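Long-range contact in enoyl-CoA hydratase (Mycobacterium avium, PDB 3OC7), which probably catalyses the reversible addition of water to the double bond of enoyl-CoA thioesters in fatty acid breakdown: residues A[139-147]-A[172-183]. Numbering follows the deposited sequence.
Sequences SSFALTEAR and YLTGEKFDARRA
F141 and F178 pair through both backbone and side chain, a compact example of how one isolated antiparallel bridge can be built out by apolar contacts. F141 N donates to F178 O and F178 N returns a bond to F141 O, the latter 2.9 Å long and the straighter of the two. Followed outward, the F141 side chain passes from F178 to A183. Its CB sits over one face of the F178 ring, 3.6 Å from F178 CE2, a CH-pi contact, and F141 CG is still beside that atom. With CG anti to the carbonyl carbon (chi1 -51°), the ring then runs on toward helix 180-186: F141 CD1 lies 3.6 Å from F178 O, which meets the ring edge in plane, F141 CE1 reaches A183 CB at 3.9 Å, the methyl covering one face near the rim, and CZ ends beside the same methyl. The two phenyl planes are close to parallel (18°) but slid so far apart that they barely overlap. In this crotonase-family fold, strand 140-142 is the outer strand of a small parallel sheet beside strand 118-120, and the bridge joins it to the linker between helices 165-174 and 180-186. On either side of the bridge, water mediates further backbone links: S139 O to A180 N, L143 N to E176 O, and L143 O and A146 N to Y172 O. R147, extended from CG to NE, returns over the C-terminal end of helix 165-174; its NH2 donates to T174 O at 2.9 Å, in the carbonyl plane, while G175 O lies over one guanidinium face.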
loop_
_atom_site.group_PDB
_atom_site.type_symbol
_atom_site.label_atom_id
_atom_site.label_comp_id
_atom_site.label_asym_id
_atom_site.label_seq_id
_atom_site.Cartn_x
_atom_site.Cartn_y
_atom_site.Cartn_z
ATOM N N SER A 139 -13.330 19.782 -8.768
ATOM C CA SER A 139 -12.234 19.602 -7.799
ATOM C C SER A 139 -10.831 19.717 -8.426
ATOM O O SER A 139 -10.617 19.308 -9.578
ATOM C CB SER A 139 -12.380 18.247 -7.078
ATOM O OG SER A 139 -13.659 18.107 -6.456
ATOM N N SER A 140 -9.878 20.275 -7.672
ATOM C CA SER A 140 -8.440 20.231 -8.048
ATOM C C SER A 140 -7.551 20.073 -6.802
ATOM O O SER A 140 -7.965 20.482 -5.696
ATOM C CB SER A 140 -7.998 21.470 -8.868
ATOM O OG SER A 140 -7.619 22.558 -8.033
ATOM N N PHE A 141 -6.335 19.515 -6.987
ATOM C CA PHE A 141 -5.384 19.203 -5.906
ATOM C C PHE A 141 -3.934 19.562 -6.343
ATOM O O PHE A 141 -3.530 19.226 -7.474
ATOM C CB PHE A 141 -5.444 17.687 -5.579
ATOM C CG PHE A 141 -6.855 17.142 -5.320
ATOM C CD1 PHE A 141 -7.690 16.744 -6.380
ATOM C CD2 PHE A 141 -7.344 17.023 -4.013
ATOM C CE1 PHE A 141 -8.987 16.255 -6.135
ATOM C CE2 PHE A 141 -8.633 16.519 -3.761
ATOM C CZ PHE A 141 -9.455 16.150 -4.805
ATOM N N ALA A 142 -3.148 20.237 -5.482
ATOM C CA ALA A 142 -1.706 20.521 -5.749
ATOM C C ALA A 142 -0.892 20.720 -4.454
ATOM O O ALA A 142 -1.327 21.463 -3.564
ATOM C CB ALA A 142 -1.546 21.744 -6.679
ATOM N N LEU A 143 0.257 20.047 -4.354
ATOM C CA LEU A 143 1.177 20.166 -3.202
ATOM C C LEU A 143 2.391 21.016 -3.618
ATOM O O LEU A 143 3.433 20.474 -4.019
ATOM C CB LEU A 143 1.641 18.769 -2.711
ATOM C CG LEU A 143 0.573 17.834 -2.123
ATOM C CD1 LEU A 143 0.839 16.352 -2.452
ATOM C CD2 LEU A 143 0.403 18.019 -0.610
ATOM N N THR A 144 2.249 22.339 -3.534
ATOM C CA THR A 144 3.295 23.270 -4.002
ATOM C C THR A 144 4.252 23.785 -2.918
ATOM O O THR A 144 4.978 24.774 -3.153
ATOM C CB THR A 144 2.675 24.468 -4.752
ATOM O OG1 THR A 144 1.711 25.104 -3.902
ATOM C CG2 THR A 144 2.035 24.008 -6.080
ATOM N N GLU A 145 4.278 23.116 -1.759
ATOM C CA GLU A 145 5.128 23.490 -0.607
ATOM C C GLU A 145 6.604 23.756 -0.945
ATOM O O GLU A 145 7.153 24.795 -0.538
ATOM C CB GLU A 145 5.010 22.472 0.560
ATOM C CG GLU A 145 3.724 22.544 1.425
ATOM C CD GLU A 145 2.452 21.967 0.788
ATOM O OE1 GLU A 145 2.463 21.448 -0.352
ATOM O OE2 GLU A 145 1.403 22.041 1.474
ATOM N N ALA A 146 7.237 22.856 -1.704
ATOM C CA ALA A 146 8.668 23.006 -2.038
ATOM C C ALA A 146 8.954 24.264 -2.862
ATOM O O ALA A 146 10.030 24.856 -2.733
ATOM C CB ALA A 146 9.204 21.764 -2.741
ATOM N N ARG A 147 7.983 24.671 -3.693
ATOM C CA ARG A 147 8.089 25.880 -4.531
ATOM C C ARG A 147 8.138 27.177 -3.726
ATOM O O ARG A 147 8.569 28.216 -4.253
ATOM C CB ARG A 147 6.941 25.939 -5.560
ATOM C CG ARG A 147 6.898 24.749 -6.508
ATOM C CD ARG A 147 5.952 24.958 -7.678
ATOM N NE ARG A 147 5.882 23.777 -8.542
ATOM C CZ ARG A 147 5.129 23.686 -9.636
ATOM N NH1 ARG A 147 4.379 24.713 -10.023
ATOM N NH2 ARG A 147 5.126 22.572 -10.358
ATOM N N TYR A 172 4.773 15.194 -3.957
ATOM C CA TYR A 172 5.582 15.985 -2.982
ATOM C C TYR A 172 6.755 16.754 -3.659
ATOM O O TYR A 172 7.114 17.869 -3.229
ATOM C CB TYR A 172 6.162 15.062 -1.867
ATOM C CG TYR A 172 5.279 14.747 -0.624
ATOM C CD1 TYR A 172 3.903 14.527 -0.735
ATOM C CD2 TYR A 172 5.857 14.580 0.654
ATOM C CE1 TYR A 172 3.114 14.205 0.392
ATOM C CE2 TYR A 172 5.065 14.268 1.790
ATOM C CZ TYR A 172 3.702 14.072 1.646
ATOM O OH TYR A 172 2.932 13.762 2.773
ATOM N N LEU A 173 7.354 16.158 -4.702
ATOM C CA LEU A 173 8.572 16.718 -5.326
ATOM C C LEU A 173 8.339 17.525 -6.619
ATOM O O LEU A 173 9.099 18.470 -6.895
ATOM C CB LEU A 173 9.626 15.608 -5.538
ATOM C CG LEU A 173 10.077 14.855 -4.269
ATOM C CD1 LEU A 173 10.951 13.648 -4.608
ATOM C CD2 LEU A 173 10.769 15.795 -3.264
ATOM N N THR A 174 7.302 17.186 -7.397
ATOM C CA THR A 174 6.984 17.914 -8.651
ATOM C C THR A 174 6.051 19.127 -8.493
ATOM O O THR A 174 6.076 20.041 -9.332
ATOM C CB THR A 174 6.345 16.990 -9.734
ATOM O OG1 THR A 174 5.010 16.624 -9.325
ATOM C CG2 THR A 174 7.199 15.739 -10.023
ATOM N N GLY A 175 5.194 19.116 -7.470
ATOM C CA GLY A 175 4.173 20.178 -7.310
ATOM C C GLY A 175 3.072 20.219 -8.375
ATOM O O GLY A 175 2.343 21.219 -8.469
ATOM N N GLU A 176 2.923 19.157 -9.171
ATOM C CA GLU A 176 1.915 19.110 -10.259
ATOM C C GLU A 176 0.459 19.190 -9.746
ATOM O O GLU A 176 0.121 18.598 -8.697
ATOM C CB GLU A 176 2.052 17.813 -11.075
ATOM C CG GLU A 176 3.306 17.664 -11.958
ATOM C CD GLU A 176 3.577 16.217 -12.367
ATOM O OE1 GLU A 176 3.979 15.396 -11.506
ATOM O OE2 GLU A 176 3.396 15.884 -13.564
ATOM N N LYS A 177 -0.395 19.895 -10.499
ATOM C CA LYS A 177 -1.837 19.913 -10.255
ATOM C C LYS A 177 -2.515 18.678 -10.870
ATOM O O LYS A 177 -2.173 18.270 -11.992
ATOM C CB LYS A 177 -2.455 21.187 -10.854
ATOM C CG LYS A 177 -3.905 21.451 -10.426
ATOM C CD LYS A 177 -4.527 22.643 -11.170
ATOM C CE LYS A 177 -3.894 23.956 -10.790
ATOM N NZ LYS A 177 -4.434 25.048 -11.653
ATOM N N PHE A 178 -3.494 18.109 -10.163
ATOM C CA PHE A 178 -4.250 16.933 -10.648
ATOM C C PHE A 178 -5.755 16.948 -10.294
ATOM O O PHE A 178 -6.182 17.764 -9.464
ATOM C CB PHE A 178 -3.555 15.607 -10.236
ATOM C CG PHE A 178 -3.357 15.419 -8.729
ATOM C CD1 PHE A 178 -2.242 15.971 -8.072
ATOM C CD2 PHE A 178 -4.271 14.668 -7.973
ATOM C CE1 PHE A 178 -2.041 15.783 -6.712
ATOM C CE2 PHE A 178 -4.076 14.482 -6.594
ATOM C CZ PHE A 178 -2.964 15.036 -5.971
ATOM N N ASP A 179 -6.535 16.058 -10.930
ATOM C CA ASP A 179 -8.018 16.034 -10.803
ATOM C C ASP A 179 -8.573 14.899 -9.900
ATOM O O ASP A 179 -7.791 14.126 -9.316
ATOM C CB ASP A 179 -8.701 16.041 -12.193
ATOM C CG ASP A 179 -8.372 14.782 -13.041
ATOM O OD1 ASP A 179 -7.932 13.752 -12.485
ATOM O OD2 ASP A 179 -8.568 14.812 -14.286
ATOM N N ALA A 180 -9.907 14.803 -9.808
ATOM C CA ALA A 180 -10.578 13.775 -8.978
ATOM C C ALA A 180 -10.274 12.320 -9.375
ATOM O O ALA A 180 -10.074 11.466 -8.498
ATOM C CB ALA A 180 -12.100 14.016 -8.933
ATOM N N ARG A 181 -10.268 12.035 -10.682
ATOM C CA ARG A 181 -9.933 10.705 -11.196
ATOM C C ARG A 181 -8.522 10.251 -10.752
ATOM O O ARG A 181 -8.327 9.102 -10.282
ATOM C CB ARG A 181 -10.099 10.679 -12.726
ATOM N N ARG A 182 -7.535 11.140 -10.886
ATOM C CA ARG A 182 -6.164 10.850 -10.416
ATOM C C ARG A 182 -6.114 10.686 -8.880
ATOM O O ARG A 182 -5.468 9.736 -8.374
ATOM C CB ARG A 182 -5.158 11.908 -10.914
ATOM C CG ARG A 182 -3.654 11.677 -10.566
ATOM C CD ARG A 182 -3.040 10.335 -11.027
ATOM N NE ARG A 182 -3.232 10.057 -12.449
ATOM C CZ ARG A 182 -2.459 10.510 -13.436
ATOM N NH1 ARG A 182 -1.416 11.300 -13.195
ATOM N NH2 ARG A 182 -2.745 10.178 -14.690
ATOM N N ALA A 183 -6.854 11.527 -8.148
ATOM C CA ALA A 183 -6.933 11.407 -6.687
ATOM C C ALA A 183 -7.482 10.017 -6.217
ATOM O O ALA A 183 -6.985 9.437 -5.228
ATOM C CB ALA A 183 -7.727 12.591 -6.078
HETATM O O HOH W 1 -11.696 16.945 -10.818
HETATM O O HOH W 2 1.378 18.070 -6.183
HETATM O O HOH W 3 5.941 20.047 -2.445
#